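Local coordinates for tailspike protein (Acinetobacter phage vB_ApiP_P1, PDB 6E1R) that probably recognises and cleaves the capsular polysaccharide of its Acinetobacter host as the trimeric, hydrolase-class tailspike of the phage, at residues 189-200 with 211-222. Sequence-based numbering, arbitrary orientation.
Sequences YLSQSTFDHCVF and NLILCDFQKCDF
Phe200 and Phe222 form an offset stack, centroids 4.4 Å apart and planes only 4° from parallel: CE2 of Phe222 lies over one face of Phe200, and the carbonyl O of Asp221 approaches the Phe200 edge. Phe195 and Phe217, near parallel but slid apart, barely overlap, while Cys215 SG sits at the Phe195 edge. In all four, CG is anti to the carbonyl carbon (chi1 near -65°), which gives the rings a common tilt. Phe166 and Phe253 continue one ladder and Phe171 and Phe258 the other, consistent with the interior of the tailspike's parallel beta-helical part, where flat rings suit the 4.8 Å closest approach of the axes of strands 194-196 and 215-218. On Tyr189, CG2 of Ile213 makes a CH-pi contact 3.5 Å from the ring centroid; the phenol hydroxyl bonds Glu247 O. Parallel-strand backbone bonds hold this register, the straightest being Gln218 N to Phe195 O at 2.8 Å. On the opposite sheet face, Thr194 OG1 donates to the syn lone pair of Asp216 OD1 (2.8 Å) and also bonds His197 of the second subunit. Lys219 CB covers one face of His197; its extended chain carries NZ to a salt bridge with Asp216 and a hydrogen bond to Ser193 O, both of the third subunit. Aromatic stacking thus joins successive coils inside, whereas polar and charged groups on the outer face bond to neighbouring subunits.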
ATOM      1  N   TYR A 189      24.686   1.944  14.677  1.00 35.27           N
ATOM      2  CA  TYR A 189      23.677   1.775  13.638  1.00 40.35           C
ATOM      3  C   TYR A 189      23.796   0.396  13.000  1.00 39.04           C
ATOM      4  O   TYR A 189      24.849   0.046  12.456  1.00 43.38           O
ATOM      5  CB  TYR A 189      23.819   2.862  12.575  1.00 44.07           C
ATOM      6  CG  TYR A 189      22.771   3.949  12.639  1.00 46.41           C
ATOM      7  CD1 TYR A 189      21.591   3.769  13.350  1.00 46.03           C
ATOM      8  CD2 TYR A 189      22.959   5.154  11.978  1.00 48.63           C
ATOM      9  CE1 TYR A 189      20.629   4.765  13.400  1.00 42.68           C
ATOM     10  CE2 TYR A 189      22.008   6.152  12.022  1.00 49.45           C
ATOM     11  CZ  TYR A 189      20.846   5.954  12.734  1.00 45.65           C
ATOM     12  OH  TYR A 189      19.901   6.950  12.775  1.00 47.97           O
ATOM     13  N   LEU A 190      22.717  -0.383  13.064  1.00 36.12           N
ATOM     14  CA  LEU A 190      22.573  -1.583  12.240  1.00 35.62           C
ATOM     15  C   LEU A 190      21.908  -1.119  10.951  1.00 36.46           C
ATOM     16  O   LEU A 190      20.688  -1.177  10.799  1.00 38.90           O
ATOM     17  CB  LEU A 190      21.758  -2.652  12.960  1.00 38.46           C
ATOM     18  CG  LEU A 190      22.026  -4.126  12.627  1.00 37.67           C
ATOM     19  CD1 LEU A 190      21.264  -5.037  13.580  1.00 38.99           C
ATOM     20  CD2 LEU A 190      21.676  -4.460  11.187  1.00 33.88           C
ATOM     21  N   SER A 191      22.723  -0.644  10.014  1.00 38.71           N
ATOM     22  CA  SER A 191      22.245   0.125   8.874  1.00 36.56           C
ATOM     23  C   SER A 191      22.319  -0.677   7.582  1.00 36.79           C
ATOM     24  O   SER A 191      23.260  -1.450   7.368  1.00 37.46           O
ATOM     25  CB  SER A 191      23.053   1.417   8.724  1.00 38.85           C
ATOM     26  OG  SER A 191      22.732   2.084   7.517  1.00 44.52           O
ATOM     27  N   GLN A 192      21.319  -0.476   6.725  1.00 36.12           N
ATOM     28  CA  GLN A 192      21.267  -1.033   5.374  1.00 36.55           C
ATOM     29  C   GLN A 192      21.434  -2.553   5.387  1.00 42.09           C
ATOM     30  O   GLN A 192      22.310  -3.123   4.735  1.00 50.26           O
ATOM     31  CB  GLN A 192      22.304  -0.362   4.470  1.00 33.17           C
ATOM     32  CG  GLN A 192      22.019   1.113   4.219  1.00 38.49           C
ATOM     33  CD  GLN A 192      22.981   1.742   3.233  1.00 42.51           C
ATOM     34  OE1 GLN A 192      23.980   1.137   2.850  1.00 54.10           O
ATOM     35  NE2 GLN A 192      22.681   2.966   2.814  1.00 40.45           N
ATOM     36  N   SER A 193      20.561  -3.205   6.146  1.00 43.71           N
ATOM     37  CA  SER A 193      20.572  -4.650   6.302  1.00 42.81           C
ATOM     38  C   SER A 193      19.286  -5.248   5.746  1.00 43.06           C
ATOM     39  O   SER A 193      18.299  -4.550   5.496  1.00 44.79           O
ATOM     40  CB  SER A 193      20.742  -5.045   7.774  1.00 42.15           C
ATOM     41  OG  SER A 193      20.866  -6.451   7.911  1.00 44.89           O
ATOM     42  N   THR A 194      19.312  -6.564   5.555  1.00 39.81           N
ATOM     43  CA  THR A 194      18.150  -7.312   5.097  1.00 35.38           C
ATOM     44  C   THR A 194      18.041  -8.588   5.915  1.00 36.87           C
ATOM     45  O   THR A 194      19.031  -9.309   6.077  1.00 41.18           O
ATOM     46  CB  THR A 194      18.248  -7.654   3.603  1.00 34.09           C
ATOM     47  OG1 THR A 194      18.336  -6.446   2.836  1.00 37.06           O
ATOM     48  CG2 THR A 194      17.029  -8.448   3.155  1.00 31.73           C
ATOM     49  N   PHE A 195      16.851  -8.854   6.441  1.00 34.66           N
ATOM     50  CA  PHE A 195      16.569 -10.071   7.197  1.00 35.13           C
ATOM     51  C   PHE A 195      15.579 -10.896   6.380  1.00 43.89           C
ATOM     52  O   PHE A 195      14.382 -10.600   6.355  1.00 46.10           O
ATOM     53  CB  PHE A 195      16.032  -9.738   8.584  1.00 30.60           C
ATOM     54  CG  PHE A 195      17.015  -9.003   9.450  1.00 34.04           C
ATOM     55  CD1 PHE A 195      17.106  -7.620   9.400  1.00 37.26           C
ATOM     56  CD2 PHE A 195      17.863  -9.695  10.299  1.00 34.65           C
ATOM     57  CE1 PHE A 195      18.013  -6.941  10.192  1.00 40.95           C
ATOM     58  CE2 PHE A 195      18.775  -9.022  11.092  1.00 38.77           C
ATOM     59  CZ  PHE A 195      18.851  -7.643  11.038  1.00 40.26           C
ATOM     60  N   ASP A 196      16.087 -11.927   5.708  1.00 40.41           N
ATOM     61  CA  ASP A 196      15.295 -12.757   4.807  1.00 40.02           C
ATOM     62  C   ASP A 196      14.943 -14.061   5.514  1.00 36.48           C
ATOM     63  O   ASP A 196      15.813 -14.910   5.733  1.00 42.75           O
ATOM     64  CB  ASP A 196      16.059 -13.023   3.512  1.00 49.48           C
ATOM     65  CG  ASP A 196      15.248 -13.814   2.502  1.00 56.81           C
ATOM     66  OD1 ASP A 196      14.036 -14.013   2.723  1.00 58.93           O
ATOM     67  OD2 ASP A 196      15.828 -14.238   1.481  1.00 60.58           O
ATOM     68  N   HIS A 197      13.665 -14.212   5.872  1.00 33.92           N
ATOM     69  CA  HIS A 197      13.144 -15.442   6.475  1.00 33.03           C
ATOM     70  C   HIS A 197      13.919 -15.833   7.731  1.00 35.11           C
ATOM     71  O   HIS A 197      14.124 -17.015   8.013  1.00 32.63           O
ATOM     72  CB  HIS A 197      13.133 -16.595   5.469  1.00 33.58           C
ATOM     73  CG  HIS A 197      12.129 -16.435   4.370  1.00 36.97           C
ATOM     74  ND1 HIS A 197      12.261 -15.498   3.368  1.00 38.92           N
ATOM     75  CD2 HIS A 197      10.976 -17.098   4.116  1.00 38.59           C
ATOM     76  CE1 HIS A 197      11.232 -15.589   2.545  1.00 37.60           C
ATOM     77  NE2 HIS A 197      10.438 -16.552   2.976  1.00 37.44           N
ATOM     78  N   CYS A 198      14.347 -14.836   8.501  1.00 34.52           N
ATOM     79  CA  CYS A 198      15.033 -15.107   9.754  1.00 39.61           C
ATOM     80  C   CYS A 198      14.022 -15.336  10.868  1.00 40.77           C
ATOM     81  O   CYS A 198      13.007 -14.641  10.961  1.00 43.92           O
ATOM     82  CB  CYS A 198      15.976 -13.960  10.118  1.00 42.05           C
ATOM     83  SG  CYS A 198      17.388 -13.775   9.000  1.00 43.74           S
ATOM     84  N   VAL A 199      14.304 -16.322  11.714  1.00 38.33           N
ATOM     85  CA  VAL A 199      13.423 -16.702  12.807  1.00 38.25           C
ATOM     86  C   VAL A 199      14.078 -16.293  14.117  1.00 37.75           C
ATOM     87  O   VAL A 199      15.290 -16.461  14.298  1.00 35.90           O
ATOM     88  CB  VAL A 199      13.120 -18.213  12.788  1.00 33.21           C
ATOM     89  CG1 VAL A 199      12.181 -18.589  13.923  1.00 33.66           C
ATOM     90  CG2 VAL A 199      12.535 -18.618  11.445  1.00 33.56           C
ATOM     91  N   PHE A 200      13.277 -15.745  15.024  1.00 39.19           N
ATOM     92  CA  PHE A 200      13.746 -15.287  16.327  1.00 36.22           C
ATOM     93  C   PHE A 200      13.000 -16.077  17.393  1.00 39.21           C
ATOM     94  O   PHE A 200      11.801 -15.867  17.606  1.00 42.50           O
ATOM     95  CB  PHE A 200      13.538 -13.782  16.484  1.00 33.82           C
ATOM     96  CG  PHE A 200      14.334 -12.962  15.507  1.00 37.06           C
ATOM     97  CD1 PHE A 200      13.883 -12.768  14.211  1.00 36.02           C
ATOM     98  CD2 PHE A 200      15.541 -12.393  15.883  1.00 36.86           C
ATOM     99  CE1 PHE A 200      14.620 -12.019  13.309  1.00 33.41           C
ATOM    100  CE2 PHE A 200      16.280 -11.643  14.987  1.00 36.18           C
ATOM    101  CZ  PHE A 200      15.818 -11.455  13.698  1.00 31.39           C
ATOM    102  N   ASN A 211      20.073  -0.590  17.167  1.00 37.47           N
ATOM    103  CA  ASN A 211      19.523   0.623  16.563  1.00 36.09           C
ATOM    104  C   ASN A 211      19.374   0.378  15.066  1.00 35.81           C
ATOM    105  O   ASN A 211      20.321   0.547  14.294  1.00 38.29           O
ATOM    106  CB  ASN A 211      20.424   1.819  16.852  1.00 36.42           C
ATOM    107  CG  ASN A 211      19.737   3.147  16.588  1.00 39.26           C
ATOM    108  OD1 ASN A 211      18.540   3.194  16.315  1.00 38.06           O
ATOM    109  ND2 ASN A 211      20.497   4.234  16.675  1.00 41.59           N
ATOM    110  N   LEU A 212      18.171  -0.014  14.653  1.00 32.79           N
ATOM    111  CA  LEU A 212      17.910  -0.378  13.267  1.00 33.14           C
ATOM    112  C   LEU A 212      17.671   0.856  12.409  1.00 40.50           C
ATOM    113  O   LEU A 212      17.012   1.808  12.836  1.00 48.70           O
ATOM    114  CB  LEU A 212      16.690  -1.296  13.189  1.00 30.01           C
ATOM    115  CG  LEU A 212      16.809  -2.643  13.902  1.00 37.25           C
ATOM    116  CD1 LEU A 212      15.467  -3.354  13.916  1.00 41.40           C
ATOM    117  CD2 LEU A 212      17.869  -3.505  13.237  1.00 41.79           C
ATOM    118  N   ILE A 213      18.194   0.831  11.186  1.00 39.52           N
ATOM    119  CA  ILE A 213      17.898   1.876  10.212  1.00 39.28           C
ATOM    120  C   ILE A 213      18.108   1.306   8.816  1.00 38.69           C
ATOM    121  O   ILE A 213      19.070   0.575   8.564  1.00 41.07           O
ATOM    122  CB  ILE A 213      18.748   3.147  10.453  1.00 35.29           C
ATOM    123  CG1 ILE A 213      18.326   4.261   9.489  1.00 34.12           C
ATOM    124  CG2 ILE A 213      20.226   2.852  10.308  1.00 33.15           C
ATOM    125  CD1 ILE A 213      18.988   5.595   9.762  1.00 32.92           C
ATOM    126  N   LEU A 214      17.177   1.632   7.915  1.00 40.23           N
ATOM    127  CA  LEU A 214      17.213   1.173   6.525  1.00 39.27           C
ATOM    128  C   LEU A 214      17.286  -0.352   6.439  1.00 41.63           C
ATOM    129  O   LEU A 214      18.053  -0.913   5.655  1.00 45.08           O
ATOM    130  CB  LEU A 214      18.373   1.822   5.766  1.00 38.89           C
ATOM    131  CG  LEU A 214      18.139   3.268   5.318  1.00 36.77           C
ATOM    132  CD1 LEU A 214      19.434   3.899   4.834  1.00 37.65           C
ATOM    133  CD2 LEU A 214      17.075   3.332   4.235  1.00 35.10           C
ATOM    134  N   CYS A 215      16.474  -1.027   7.250  1.00 38.88           N
ATOM    135  CA  CYS A 215      16.421  -2.483   7.289  1.00 38.13           C
ATOM    136  C   CYS A 215      15.048  -2.959   6.840  1.00 39.35           C
ATOM    137  O   CYS A 215      14.026  -2.432   7.292  1.00 41.20           O
ATOM    138  CB  CYS A 215      16.718  -3.010   8.695  1.00 35.36           C
ATOM    139  SG  CYS A 215      18.385  -2.666   9.283  1.00 38.86           S
ATOM    140  N   ASP A 216      15.026  -3.947   5.952  1.00 40.31           N
ATOM    141  CA  ASP A 216      13.795  -4.595   5.530  1.00 40.21           C
ATOM    142  C   ASP A 216      13.753  -6.023   6.059  1.00 38.01           C
ATOM    143  O   ASP A 216      14.782  -6.697   6.155  1.00 39.70           O
ATOM    144  CB  ASP A 216      13.657  -4.594   4.003  1.00 42.66           C
ATOM    145  CG  ASP A 216      14.712  -5.439   3.323  1.00 47.04           C
ATOM    146  OD1 ASP A 216      15.898  -5.325   3.697  1.00 49.15           O
ATOM    147  OD2 ASP A 216      14.356  -6.222   2.416  1.00 50.80           O
ATOM    148  N   PHE A 217      12.551  -6.477   6.402  1.00 36.52           N
ATOM    149  CA  PHE A 217      12.334  -7.800   6.970  1.00 33.35           C
ATOM    150  C   PHE A 217      11.391  -8.569   6.058  1.00 34.42           C
ATOM    151  O   PHE A 217      10.245  -8.151   5.853  1.00 35.93           O
ATOM    152  CB  PHE A 217      11.755  -7.705   8.385  1.00 26.30           C
ATOM    153  CG  PHE A 217      12.682  -7.073   9.386  1.00 29.39           C
ATOM    154  CD1 PHE A 217      12.897  -5.704   9.388  1.00 32.54           C
ATOM    155  CD2 PHE A 217      13.326  -7.848  10.335  1.00 33.92           C
ATOM    156  CE1 PHE A 217      13.745  -5.122  10.312  1.00 35.15           C
ATOM    157  CE2 PHE A 217      14.175  -7.271  11.262  1.00 36.87           C
ATOM    158  CZ  PHE A 217      14.384  -5.907  11.249  1.00 35.57           C
ATOM    159  N   GLN A 218      11.865  -9.687   5.514  1.00 37.60           N
ATOM    160  CA  GLN A 218      11.108 -10.473   4.542  1.00 35.89           C
ATOM    161  C   GLN A 218      10.659 -11.772   5.203  1.00 38.66           C
ATOM    162  O   GLN A 218      11.437 -12.723   5.322  1.00 42.56           O
ATOM    163  CB  GLN A 218      11.939 -10.735   3.291  1.00 34.46           C
ATOM    164  CG  GLN A 218      12.346  -9.471   2.554  1.00 38.18           C
ATOM    165  CD  GLN A 218      11.159  -8.725   1.973  1.00 47.26           C
ATOM    166  OE1 GLN A 218      10.084  -9.295   1.783  1.00 52.52           O
ATOM    167  NE2 GLN A 218      11.348  -7.442   1.692  1.00 49.82           N
ATOM    168  N   LYS A 219       9.393 -11.800   5.616  1.00 39.01           N
ATOM    169  CA  LYS A 219       8.756 -12.972   6.217  1.00 41.05           C
ATOM    170  C   LYS A 219       9.585 -13.524   7.375  1.00 37.60           C
ATOM    171  O   LYS A 219       9.913 -14.711   7.439  1.00 37.01           O
ATOM    172  CB  LYS A 219       8.469 -14.053   5.175  1.00 40.57           C
ATOM    173  CG  LYS A 219       7.399 -15.030   5.641  1.00 44.66           C
ATOM    174  CD  LYS A 219       6.728 -15.738   4.489  1.00 44.55           C
ATOM    175  CE  LYS A 219       5.511 -16.511   4.969  1.00 46.15           C
ATOM    176  NZ  LYS A 219       4.657 -16.968   3.842  1.00 52.43           N
ATOM    177  N   CYS A 220       9.941 -12.635   8.294  1.00 30.22           N
ATOM    178  CA  CYS A 220      10.611 -13.058   9.508  1.00 30.74           C
ATOM    179  C   CYS A 220       9.574 -13.485  10.540  1.00 35.23           C
ATOM    180  O   CYS A 220       8.383 -13.187  10.423  1.00 40.85           O
ATOM    181  CB  CYS A 220      11.484 -11.933  10.063  1.00 30.63           C
ATOM    182  SG  CYS A 220      12.865 -11.482   8.991  1.00 39.25           S
ATOM    183  N   ASP A 221      10.038 -14.201  11.558  1.00 41.06           N
ATOM    184  CA  ASP A 221       9.161 -14.692  12.610  1.00 42.82           C
ATOM    185  C   ASP A 221       9.744 -14.309  13.961  1.00 48.14           C
ATOM    186  O   ASP A 221      10.936 -14.521  14.209  1.00 51.58           O
ATOM    187  CB  ASP A 221       8.970 -16.208  12.513  1.00 45.36           C
ATOM    188  CG  ASP A 221       7.918 -16.725  13.473  1.00 49.35           C
ATOM    189  OD1 ASP A 221       8.120 -16.607  14.699  1.00 50.79           O
ATOM    190  OD2 ASP A 221       6.882 -17.240  12.999  1.00 51.46           O
ATOM    191  N   PHE A 222       8.900 -13.758  14.830  1.00 40.94           N
ATOM    192  CA  PHE A 222       9.306 -13.302  16.156  1.00 34.77           C
ATOM    193  C   PHE A 222       8.427 -13.987  17.199  1.00 38.44           C
ATOM    194  O   PHE A 222       7.277 -13.588  17.411  1.00 41.46           O
ATOM    195  CB  PHE A 222       9.205 -11.784  16.273  1.00 28.72           C
ATOM    196  CG  PHE A 222      10.182 -11.036  15.410  1.00 28.21           C
ATOM    197  CD1 PHE A 222       9.901 -10.780  14.079  1.00 26.76           C
ATOM    198  CD2 PHE A 222      11.377 -10.575  15.937  1.00 30.34           C
ATOM    199  CE1 PHE A 222      10.794 -10.085  13.287  1.00 26.46           C
ATOM    200  CE2 PHE A 222      12.276  -9.880  15.151  1.00 30.78           C
ATOM    201  CZ  PHE A 222      11.985  -9.635  13.824  1.00 29.13           C
TER